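Long-range contacts in endoglucanase (Acetivibrio cellulolyticus, PDB 5NRM), which contributes a type I cohesin domain that binds enzyme-borne dockerins in cellulosome assembly, within a scaffoldin that probably also hydrolyses beta-1,4-glucosidic bonds of cellulose: residues L5-V10 and V18-K23; F37-D42 and A111-S116; L46-G51 and L97-K102; S55-P60 and G92-L97. All coordinates share one frame; numbering follows the deposited sequence. Where two conformers were deposited one is given.

Contact 1 of 4, residues L5-V10 and V18-K23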
# COMPACT_ATOMS: atom_id res chain seq x y z
N LEU A 5 -9.09 -7.38 -3.65
CA LEU A 5 -8.52 -6.07 -3.96
C LEU A 5 -8.87 -5.76 -5.40
O LEU A 5 -8.47 -6.49 -6.32
CB LEU A 5 -7.00 -6.16 -3.76
CG LEU A 5 -6.16 -5.02 -4.30
CD1 LEU A 5 -6.61 -3.67 -3.67
CD2 LEU A 5 -4.65 -5.19 -4.19
N SER A 6 -9.62 -4.68 -5.63
CA SER A 6 -10.08 -4.34 -6.96
C SER A 6 -9.90 -2.89 -7.29
O SER A 6 -9.91 -1.98 -6.42
CB SER A 6 -11.52 -4.73 -7.15
OG SER A 6 -12.39 -3.98 -6.30
N ILE A 7 -9.70 -2.64 -8.55
CA ILE A 7 -9.63 -1.28 -9.07
C ILE A 7 -10.80 -1.08 -9.98
O ILE A 7 -11.09 -1.92 -10.82
CB ILE A 7 -8.31 -1.03 -9.84
CG1 ILE A 7 -7.15 -1.42 -8.93
CG2 ILE A 7 -8.29 0.42 -10.38
CD1 ILE A 7 -5.80 -1.27 -9.59
N ASP A 8 -11.56 -0.03 -9.73
CA ASP A 8 -12.72 0.28 -10.57
C ASP A 8 -12.33 0.54 -12.03
O ASP A 8 -11.22 0.97 -12.36
CB ASP A 8 -13.53 1.48 -10.07
CG ASP A 8 -14.37 1.20 -8.80
OD1 ASP A 8 -14.40 0.06 -8.25
OD2 ASP A 8 -15.00 2.20 -8.38
N THR A 9 -13.32 0.27 -12.86
CA THR A 9 -13.31 0.75 -14.23
C THR A 9 -14.23 1.97 -14.28
O THR A 9 -15.45 1.83 -13.94
CB THR A 9 -13.82 -0.32 -15.18
OG1 THR A 9 -12.88 -1.42 -15.18
CG2 THR A 9 -13.94 0.21 -16.60
N VAL A 10 -13.68 3.13 -14.65
CA VAL A 10 -14.43 4.38 -14.54
C VAL A 10 -14.42 5.01 -15.93
O VAL A 10 -13.46 4.89 -16.69
CB VAL A 10 -13.79 5.38 -13.53
CG1 VAL A 10 -13.71 4.77 -12.12
CG2 VAL A 10 -12.45 5.79 -13.98
N VAL A 18 -10.18 12.77 -13.44
CA VAL A 18 -10.94 11.56 -13.08
C VAL A 18 -10.38 10.96 -11.79
O VAL A 18 -9.21 11.07 -11.50
CB VAL A 18 -10.80 10.53 -14.24
CG1 VAL A 18 -9.37 10.04 -14.38
CG2 VAL A 18 -11.78 9.36 -14.15
N VAL A 19 -11.25 10.33 -11.02
CA VAL A 19 -10.89 9.60 -9.80
C VAL A 19 -11.10 8.12 -10.09
O VAL A 19 -12.15 7.69 -10.61
CB VAL A 19 -11.72 10.06 -8.59
CG1 VAL A 19 -11.29 9.32 -7.33
CG2 VAL A 19 -11.54 11.56 -8.43
N VAL A 20 -10.11 7.31 -9.71
CA VAL A 20 -10.15 5.83 -9.86
C VAL A 20 -10.07 5.20 -8.47
O VAL A 20 -9.01 5.31 -7.83
CB VAL A 20 -8.98 5.33 -10.71
CG1 VAL A 20 -9.10 3.82 -10.84
CG2 VAL A 20 -9.03 5.97 -12.12
N PRO A 21 -11.19 4.69 -7.99
CA PRO A 21 -11.20 4.06 -6.65
C PRO A 21 -10.53 2.69 -6.71
O PRO A 21 -10.66 1.90 -7.67
CB PRO A 21 -12.69 4.00 -6.31
CG PRO A 21 -13.35 5.03 -7.18
CD PRO A 21 -12.58 4.97 -8.44
N VAL A 22 -9.79 2.40 -5.62
CA VAL A 22 -9.23 1.07 -5.31
C VAL A 22 -9.92 0.57 -4.06
O VAL A 22 -10.00 1.30 -3.05
CB VAL A 22 -7.70 1.18 -5.05
CG1 VAL A 22 -7.13 -0.18 -4.73
CG2 VAL A 22 -6.96 1.83 -6.21
N LYS A 23 -10.49 -0.62 -4.14
CA LYS A 23 -11.44 -1.09 -3.11
C LYS A 23 -10.96 -2.42 -2.51
O LYS A 23 -10.22 -3.19 -3.17
CB LYS A 23 -12.79 -1.29 -3.72
CG LYS A 23 -13.41 -0.02 -4.26
CD LYS A 23 -14.71 -0.29 -5.01
CE LYS A 23 -15.82 -0.07 -4.04
NZ LYS A 23 -17.10 -0.30 -4.70
O HOH W 1 -12.62 -5.25 -3.92
O HOH W 2 -16.82 2.37 -6.44
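S6 and K23 form an antiparallel hydrogen-bonded pair: S6 N reaches K23 O at 2.9 Å, and K23 N returns a nearly straight bond to S6 O at 2.7 Å. Two residues on, past the non-hydrogen-bonded pair I7-V22, D8 N gives its hydrogen to P21 O (3.0 Å). Proline has no N-H to send back, so this bond goes one way, and at D8 the strand breaks before resuming at T9.

The two strands are the arms of a beta hairpin in the jelly-roll sandwich of the cohesin domain. Strand 4-12 pairs along its other edge with strand 132-140, running parallel to it, while strand 17-25 pairs with strand 92-101.

Apolar contacts fill the inward face, where branched residues suit a sheet packed against another. I7 CG2 meets V20 CG1 at 3.5 Å, L5 CD1 leans on V22 CG1, and V10 sends CG2 to V18 CG2 at 3.6 Å. The L5 and I7 side chains continue onto I115 of the facing sheet.

Polar side chains occupy the outward face. The extended start of K23 (chi2 174°) brings CD to 3.3 Å from D8 OD1; beyond it the chain bends (chi3 95°), and NZ stays beyond salt-bridge distance. A water joins the two charges instead, donating to D8 OD2 (2.7 Å) and accepting from K23 NZ (3.2 Å). D8 OD2 also lies across the P21 ring.

Contact 2 of 4, residues F37-D42 and A111-S116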
# COMPACT_ATOMS: atom_id res chain seq x y z
N PHE A 37 1.13 -2.38 -1.61
CA PHE A 37 1.02 -2.86 -3.01
C PHE A 37 1.42 -1.75 -3.95
O PHE A 37 1.52 -0.59 -3.53
CB PHE A 37 -0.36 -3.45 -3.35
CG PHE A 37 -1.52 -2.52 -3.13
CD1 PHE A 37 -1.93 -1.59 -4.06
CD2 PHE A 37 -2.22 -2.55 -1.92
CE1 PHE A 37 -3.02 -0.78 -3.83
CE2 PHE A 37 -3.32 -1.78 -1.68
CZ PHE A 37 -3.72 -0.86 -2.63
N THR A 38 1.69 -2.18 -5.19
CA THR A 38 2.08 -1.28 -6.26
C THR A 38 0.89 -1.17 -7.19
O THR A 38 0.26 -2.15 -7.51
CB THR A 38 3.26 -1.84 -7.03
OG1 THR A 38 4.39 -1.96 -6.19
CG2 THR A 38 3.68 -0.96 -8.22
N VAL A 39 0.63 0.06 -7.66
CA VAL A 39 -0.35 0.36 -8.73
C VAL A 39 0.37 0.93 -9.94
O VAL A 39 1.09 1.89 -9.80
CB VAL A 39 -1.46 1.33 -8.28
CG1 VAL A 39 -2.43 1.57 -9.44
CG2 VAL A 39 -2.16 0.85 -7.05
N THR A 40 0.21 0.28 -11.06
CA THR A 40 0.69 0.77 -12.36
C THR A 40 -0.47 1.40 -13.09
O THR A 40 -1.62 1.00 -12.94
CB THR A 40 1.45 -0.26 -13.17
OG1 THR A 40 0.62 -1.38 -13.37
CG2 THR A 40 2.69 -0.66 -12.42
N TYR A 41 -0.15 2.39 -13.92
CA TYR A 41 -1.17 3.06 -14.75
C TYR A 41 -0.56 3.42 -16.07
O TYR A 41 0.67 3.66 -16.20
CB TYR A 41 -1.79 4.23 -14.00
CG TYR A 41 -0.82 5.32 -13.67
CD1 TYR A 41 -0.58 6.39 -14.58
CD2 TYR A 41 -0.11 5.32 -12.48
CE1 TYR A 41 0.37 7.36 -14.31
CE2 TYR A 41 0.83 6.28 -12.21
CZ TYR A 41 1.08 7.32 -13.10
OH TYR A 41 2.05 8.30 -12.85
N ASP A 42 -1.43 3.60 -17.05
CA ASP A 42 -0.93 3.93 -18.41
C ASP A 42 -0.59 5.42 -18.48
O ASP A 42 -1.47 6.31 -18.65
CB ASP A 42 -1.99 3.59 -19.45
CG ASP A 42 -1.57 3.87 -20.87
OD1 ASP A 42 -0.51 4.49 -21.06
OD2 ASP A 42 -2.33 3.43 -21.78
N ALA A 111 -7.28 3.39 -20.56
CA ALA A 111 -6.04 3.61 -19.79
C ALA A 111 -6.08 2.63 -18.64
O ALA A 111 -6.82 2.83 -17.68
CB ALA A 111 -5.92 5.03 -19.30
N GLU A 112 -5.30 1.56 -18.72
CA GLU A 112 -5.28 0.52 -17.71
C GLU A 112 -4.71 1.06 -16.40
O GLU A 112 -3.76 1.90 -16.38
CB GLU A 112 -4.43 -0.65 -18.16
CG GLU A 112 -5.10 -1.42 -19.29
CD GLU A 112 -4.37 -2.65 -19.72
OE1 GLU A 112 -3.26 -2.87 -19.17
OE2 GLU A 112 -4.93 -3.35 -20.61
N VAL A 113 -5.30 0.59 -15.29
CA VAL A 113 -4.83 0.92 -13.95
C VAL A 113 -4.87 -0.47 -13.23
O VAL A 113 -5.93 -1.07 -13.13
CB VAL A 113 -5.72 1.91 -13.19
CG1 VAL A 113 -5.16 2.25 -11.83
CG2 VAL A 113 -5.86 3.21 -13.97
N SER A 114 -3.72 -0.94 -12.78
CA SER A 114 -3.56 -2.36 -12.39
C SER A 114 -2.75 -2.46 -11.10
O SER A 114 -1.84 -1.64 -10.81
CB SER A 114 -2.77 -3.09 -13.45
OG SER A 114 -3.37 -2.93 -14.70
N ILE A 115 -3.00 -3.56 -10.37
CA ILE A 115 -2.04 -3.95 -9.32
C ILE A 115 -0.85 -4.62 -9.99
O ILE A 115 -1.05 -5.39 -10.96
CB ILE A 115 -2.73 -4.89 -8.36
CG1 ILE A 115 -4.00 -4.30 -7.73
CG2 ILE A 115 -1.72 -5.34 -7.25
CD1 ILE A 115 -3.87 -2.97 -6.97
N SER A 116 0.37 -4.31 -9.55
CA SER A 116 1.59 -4.84 -10.07
C SER A 116 2.37 -5.61 -8.97
O SER A 116 2.46 -5.13 -7.88
CB SER A 116 2.46 -3.68 -10.61
OG SER A 116 3.69 -4.16 -11.15
O HOH W 3 1.78 -5.11 -5.23
O HOH W 4 -3.70 1.22 -21.18
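The F37 ring is touched by the end of I115, whose CD1 lies 3.8 Å from F37 CD1, while V39 CG2 of its own strand sits at the ring edge, in plane. F37 CG is tucked between its backbone N and carbonyl carbon (chi1 57°), which brings the ring to both. The other ring, that of Y41, leads away from strand 110-116: its CB alone comes near V113 CG2, the ring meets that of F99, and its hydroxyl is hydrogen-bonded to G72 N. Between them V39 CG1 packs on V113 CG1 at 3.7 Å, small branched groups that fill the interior closely.

T40 and S114 bond reciprocally, T40 N to S114 O at 2.8 Å and S114 N to T40 O at 2.9 Å. On their outward face the side chains are short and polar; even so, the closest touch is apolar, T40 CG2 against S116 CB at 3.5 Å. Water works at both ends, linking T38 N with S116 O and D42 OD2 (2.7 Å) with E112 N (3.0 Å), while D42 OD1 is hydrogen-bonded to T44 OG1.

In type I cohesins this sheet carries the dockerin-binding face, although the dockerin in this complex touches neither segment. Strand 34-41 continues the sheet to strand 73-79, strand 110-116 pairs on its other edge with strand 132-140, and L5, I7 and L46 press on the buried side.

Contact 3 of 4, residues L46-G51 and L97-K102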
# COMPACT_ATOMS: atom_id res chain seq x y z
N LEU A 46 -2.61 9.09 -18.87
CA LEU A 46 -2.99 9.62 -17.59
C LEU A 46 -1.81 10.31 -16.96
O LEU A 46 -0.68 9.77 -16.92
CB LEU A 46 -3.48 8.54 -16.62
CG LEU A 46 -4.64 7.63 -17.04
CD1 LEU A 46 -4.78 6.51 -16.03
CD2 LEU A 46 -5.96 8.40 -17.26
N GLU A 47 -2.10 11.43 -16.36
CA GLU A 47 -1.13 12.20 -15.55
C GLU A 47 -1.59 12.06 -14.07
O GLU A 47 -2.66 12.53 -13.71
CB GLU A 47 -1.11 13.65 -15.95
CG GLU A 47 -0.18 14.52 -15.09
CD GLU A 47 -0.47 16.06 -15.16
OE1 GLU A 47 -1.54 16.61 -15.60
OE2 GLU A 47 0.43 16.78 -14.63
N TYR A 48 -0.78 11.37 -13.25
CA TYR A 48 -1.08 11.28 -11.81
C TYR A 48 -0.92 12.57 -11.10
O TYR A 48 0.11 13.23 -11.23
CB TYR A 48 -0.21 10.23 -11.18
CG TYR A 48 -0.43 10.02 -9.70
CD1 TYR A 48 -1.54 9.32 -9.27
CD2 TYR A 48 0.49 10.49 -8.75
CE1 TYR A 48 -1.75 9.07 -7.95
CE2 TYR A 48 0.25 10.23 -7.42
CZ TYR A 48 -0.83 9.47 -7.05
OH TYR A 48 -0.94 9.23 -5.66
N ILE A 49 -1.95 12.95 -10.36
CA ILE A 49 -1.95 14.20 -9.61
C ILE A 49 -1.76 13.95 -8.08
O ILE A 49 -0.88 14.54 -7.41
CB ILE A 49 -3.21 15.01 -9.87
CG1 ILE A 49 -3.22 15.35 -11.40
CG2 ILE A 49 -3.28 16.27 -9.02
CD1 ILE A 49 -2.11 16.23 -11.90
N SER A 50 -2.56 13.04 -7.54
CA SER A 50 -2.49 12.76 -6.10
C SER A 50 -3.27 11.49 -5.81
O SER A 50 -4.03 10.96 -6.66
CB SER A 50 -3.15 13.94 -5.32
OG SER A 50 -4.56 14.01 -5.60
N GLY A 51 -3.12 11.02 -4.59
CA GLY A 51 -3.80 9.85 -4.12
C GLY A 51 -4.22 10.04 -2.71
O GLY A 51 -3.39 10.48 -1.89
N LEU A 97 -7.48 7.48 -6.53
CA LEU A 97 -6.38 7.89 -7.31
C LEU A 97 -6.89 9.01 -8.23
O LEU A 97 -7.80 8.78 -9.01
CB LEU A 97 -5.83 6.71 -8.08
CG LEU A 97 -5.43 5.48 -7.27
CD1 LEU A 97 -4.96 4.40 -8.28
CD2 LEU A 97 -4.40 5.82 -6.18
N ASN A 98 -6.25 10.15 -8.16
CA ASN A 98 -6.66 11.32 -8.95
C ASN A 98 -5.71 11.58 -10.12
O ASN A 98 -4.52 11.78 -9.93
CB ASN A 98 -6.70 12.55 -8.05
CG ASN A 98 -7.54 12.34 -6.83
OD1 ASN A 98 -8.72 12.04 -6.99
ND2 ASN A 98 -6.99 12.57 -5.64
N PHE A 99 -6.23 11.45 -11.33
CA PHE A 99 -5.52 11.71 -12.56
C PHE A 99 -6.14 12.87 -13.34
O PHE A 99 -7.32 13.12 -13.26
CB PHE A 99 -5.63 10.46 -13.45
CG PHE A 99 -5.01 9.22 -12.85
CD1 PHE A 99 -3.64 9.00 -12.90
CD2 PHE A 99 -5.84 8.30 -12.19
CE1 PHE A 99 -3.13 7.80 -12.38
CE2 PHE A 99 -5.34 7.13 -11.70
CZ PHE A 99 -3.96 6.91 -11.75
N ASN A 100 -5.33 13.48 -14.22
CA ASN A 100 -5.83 14.24 -15.36
C ASN A 100 -5.66 13.34 -16.59
O ASN A 100 -4.60 12.72 -16.76
CB ASN A 100 -5.01 15.49 -15.52
CG ASN A 100 -5.30 16.55 -14.48
OD1 ASN A 100 -6.39 16.62 -13.92
ND2 ASN A 100 -4.29 17.33 -14.17
N ILE A 101 -6.70 13.21 -17.40
CA ILE A 101 -6.65 12.48 -18.60
C ILE A 101 -6.04 13.36 -19.66
O ILE A 101 -6.59 14.44 -19.96
CB ILE A 101 -8.06 12.02 -19.03
CG1 ILE A 101 -8.74 11.20 -17.94
CG2 ILE A 101 -7.95 11.15 -20.29
CD1 ILE A 101 -10.21 10.95 -18.13
N LYS A 102 -4.98 12.89 -20.35
CA LYS A 102 -4.32 13.68 -21.33
C LYS A 102 -5.31 14.03 -22.47
O LYS A 102 -6.06 13.17 -22.93
CB LYS A 102 -3.05 13.01 -21.85
CG LYS A 102 -2.06 12.87 -20.70
CD LYS A 102 -0.73 12.29 -21.19
CE LYS A 102 0.35 12.30 -20.11
NZ LYS A 102 1.59 11.61 -20.63
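L46, Y48 and F99 make the dense side of this antiparallel pair, which carries a classic beta bulge: I49 and S50 both stand opposite N98. It belongs to the sheet of the cohesin sandwich that lies across from the usual dockerin-binding one.

The F99 ring is held from both faces. On one, L46 CD1 makes a CH-pi contact 4.1 Å from the ring centroid, almost on the normal. On the other comes Y48, its edge toward the F99 face in an offset edge-to-face pair with centroids 5.8 Å apart and planes at 66°. Y48 CG stands anti to its backbone N (chi1 -179°), which brings CD1 alongside F99 CE1. L46 also lies beside I101, its CD2 against CG1. Large apolar and aromatic groups suit this buried face, where V138 and I66 join them.

The outer face is looser and polar. E47 and N100 run side by side; N100 ND2 donates a straight 3.2 Å bond to E47 OE1, lying in its own amide plane but meeting the carboxylate from above. I49 crosses N100 obliquely, its CD1 near N100 ND2. Further along, N98 ND2 donates to S50 OG at 2.8 Å and also to D52 OD2, two acceptors that fix the rotation of the amide. The short S50 side chain sets its OG directly beside N98 ND2.

At the bulge one acceptor serves two donors: N98 O takes I49 N at 2.9 Å and, weakly, S50 N at 3.3 Å.

Contact 4 of 4, residues S55-P60 and G92-L97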
# COMPACT_ATOMS: atom_id res chain seq x y z
N SER A 55 -12.54 5.99 2.22
CA SER A 55 -13.37 6.18 3.40
C SER A 55 -13.22 5.08 4.45
O SER A 55 -13.53 5.34 5.63
CB SER A 55 -14.86 6.35 3.08
OG SER A 55 -15.38 5.13 2.69
N ILE A 56 -12.72 3.90 4.10
CA ILE A 56 -12.60 2.83 5.07
C ILE A 56 -11.31 2.93 5.89
O ILE A 56 -11.14 2.15 6.85
CB ILE A 56 -12.64 1.44 4.37
CG1 ILE A 56 -11.32 1.08 3.67
CG2 ILE A 56 -13.92 1.37 3.49
CD1 ILE A 56 -11.33 -0.23 2.90
N VAL A 57 -10.39 3.82 5.52
CA VAL A 57 -9.12 3.92 6.15
C VAL A 57 -9.16 4.65 7.49
O VAL A 57 -9.67 5.76 7.61
CB VAL A 57 -8.08 4.55 5.16
CG1 VAL A 57 -6.68 4.79 5.80
CG2 VAL A 57 -7.94 3.72 3.90
N THR A 58 -8.60 4.03 8.54
CA THR A 58 -8.46 4.64 9.84
C THR A 58 -7.32 5.66 9.85
O THR A 58 -6.32 5.48 9.22
CB THR A 58 -8.22 3.59 10.91
OG1 THR A 58 -7.12 2.77 10.49
CG2 THR A 58 -9.51 2.70 11.08
N ASN A 59 -7.58 6.75 10.56
CA ASN A 59 -6.57 7.80 10.85
C ASN A 59 -5.57 7.97 9.72
O ASN A 59 -4.35 7.81 9.93
CB ASN A 59 -5.87 7.43 12.14
CG ASN A 59 -5.21 8.60 12.84
OD1 ASN A 59 -5.57 9.74 12.59
ND2 ASN A 59 -4.27 8.32 13.74
N PRO A 60 -6.05 8.32 8.52
CA PRO A 60 -5.16 8.29 7.34
C PRO A 60 -3.99 9.26 7.38
O PRO A 60 -2.96 9.00 6.73
CB PRO A 60 -6.07 8.63 6.18
CG PRO A 60 -7.29 9.18 6.80
CD PRO A 60 -7.46 8.64 8.15
N GLY A 92 -15.03 -1.35 1.24
CA GLY A 92 -15.27 -0.12 0.50
C GLY A 92 -14.02 0.38 -0.15
O GLY A 92 -13.09 -0.37 -0.46
N VAL A 93 -13.98 1.69 -0.35
CA VAL A 93 -12.92 2.34 -1.03
C VAL A 93 -11.76 2.50 -0.05
O VAL A 93 -11.87 3.09 1.03
CB VAL A 93 -13.36 3.74 -1.63
CG1 VAL A 93 -12.18 4.36 -2.31
CG2 VAL A 93 -14.47 3.56 -2.61
N PHE A 94 -10.64 1.97 -0.49
CA PHE A 94 -9.36 2.06 0.23
C PHE A 94 -8.46 3.20 -0.23
O PHE A 94 -7.73 3.78 0.56
CB PHE A 94 -8.61 0.70 0.03
CG PHE A 94 -7.25 0.63 0.72
CD1 PHE A 94 -7.15 0.43 2.10
CD2 PHE A 94 -6.12 0.68 -0.00
CE1 PHE A 94 -5.88 0.33 2.66
CE2 PHE A 94 -4.86 0.62 0.57
CZ PHE A 94 -4.74 0.39 1.89
N ALA A 95 -8.43 3.49 -1.53
CA ALA A 95 -7.68 4.65 -2.07
C ALA A 95 -8.45 5.25 -3.21
O ALA A 95 -9.07 4.52 -4.00
CB ALA A 95 -6.31 4.25 -2.55
N ASN A 96 -8.36 6.57 -3.35
CA ASN A 96 -8.86 7.32 -4.54
C ASN A 96 -7.66 7.87 -5.27
O ASN A 96 -6.93 8.69 -4.68
CB ASN A 96 -9.81 8.42 -4.07
CG ASN A 96 -11.08 7.84 -3.48
OD1 ASN A 96 -11.40 8.05 -2.24
ND2 ASN A 96 -11.81 7.14 -4.30
N LEU A 97 -7.48 7.48 -6.53
CA LEU A 97 -6.38 7.89 -7.31
C LEU A 97 -6.89 9.01 -8.23
O LEU A 97 -7.80 8.78 -9.01
CB LEU A 97 -5.83 6.71 -8.08
CG LEU A 97 -5.43 5.48 -7.27
CD1 LEU A 97 -4.96 4.40 -8.28
CD2 LEU A 97 -4.40 5.82 -6.18
O HOH W 5 -13.61 7.02 -0.36
O HOH W 6 -16.13 3.26 0.72
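I56 presses CG2 to within 3.6 Å of the CA of G92, a residue whose backbone conformation (phi 151°, psi -153°) is open in practice to glycine alone, and the lack of a CB lets I56 CG2 come this close. The branched side chain thus packs directly on bare backbone.

I56 CG1 lies between its own backbone N and carbonyl carbon (chi1 77°), and this places it 3.4 Å from V93 O, so that the isoleucine wraps around that carbonyl. The same oxygen accepts the one direct hydrogen bond of the contact, a straight but long one from I56 N (3.3 Å). CD1, at the tip, reaches the edge of the F94 ring close to its plane. V57 approaches the phenylalanine with its CG2, 3.3 Å from F94 O and 3.8 Å from F94 CD1. Isoleucine and valine suit a loop that has to bury apolar surface without strand pairing.

S55 lies at the exposed margin and is tied to the strand through water. One water accepts from S55 N and donates to N96 OD1 (3.1 Å); a second joins S55 OG to V93 N, from which it accepts at 2.9 Å.

The loop runs from strand 46-53 to helix 60-63, and T58 OG1 bonds to G86 O. Inside, F94 meets F64 edge-to-face and touches V76, F78 and I88, while F94 and A95 form a classic beta bulge opposite V22 of strand 17-25.

In the fold
From the N terminus, contact 1 closes first, a short hairpin completed before any other contact opens. Contact 2 then spans the longest loop, from strand 34-41 to strand 110-116, and both remaining contacts lie within it. Contact 3 ties strand 46-53 to strand 92-101; contact 4 falls within contact 3 in turn, joining the loop after strand 46-53 to the start of the same strand 92-101, with L97 common to both. Strand 17-25 lies against strand 92-101, so contacts 1, 3 and 4 build one side of the sandwich. Contact 2 belongs to the other, and I7, F94 and F99 bridge the core to I115, F37 and Y41.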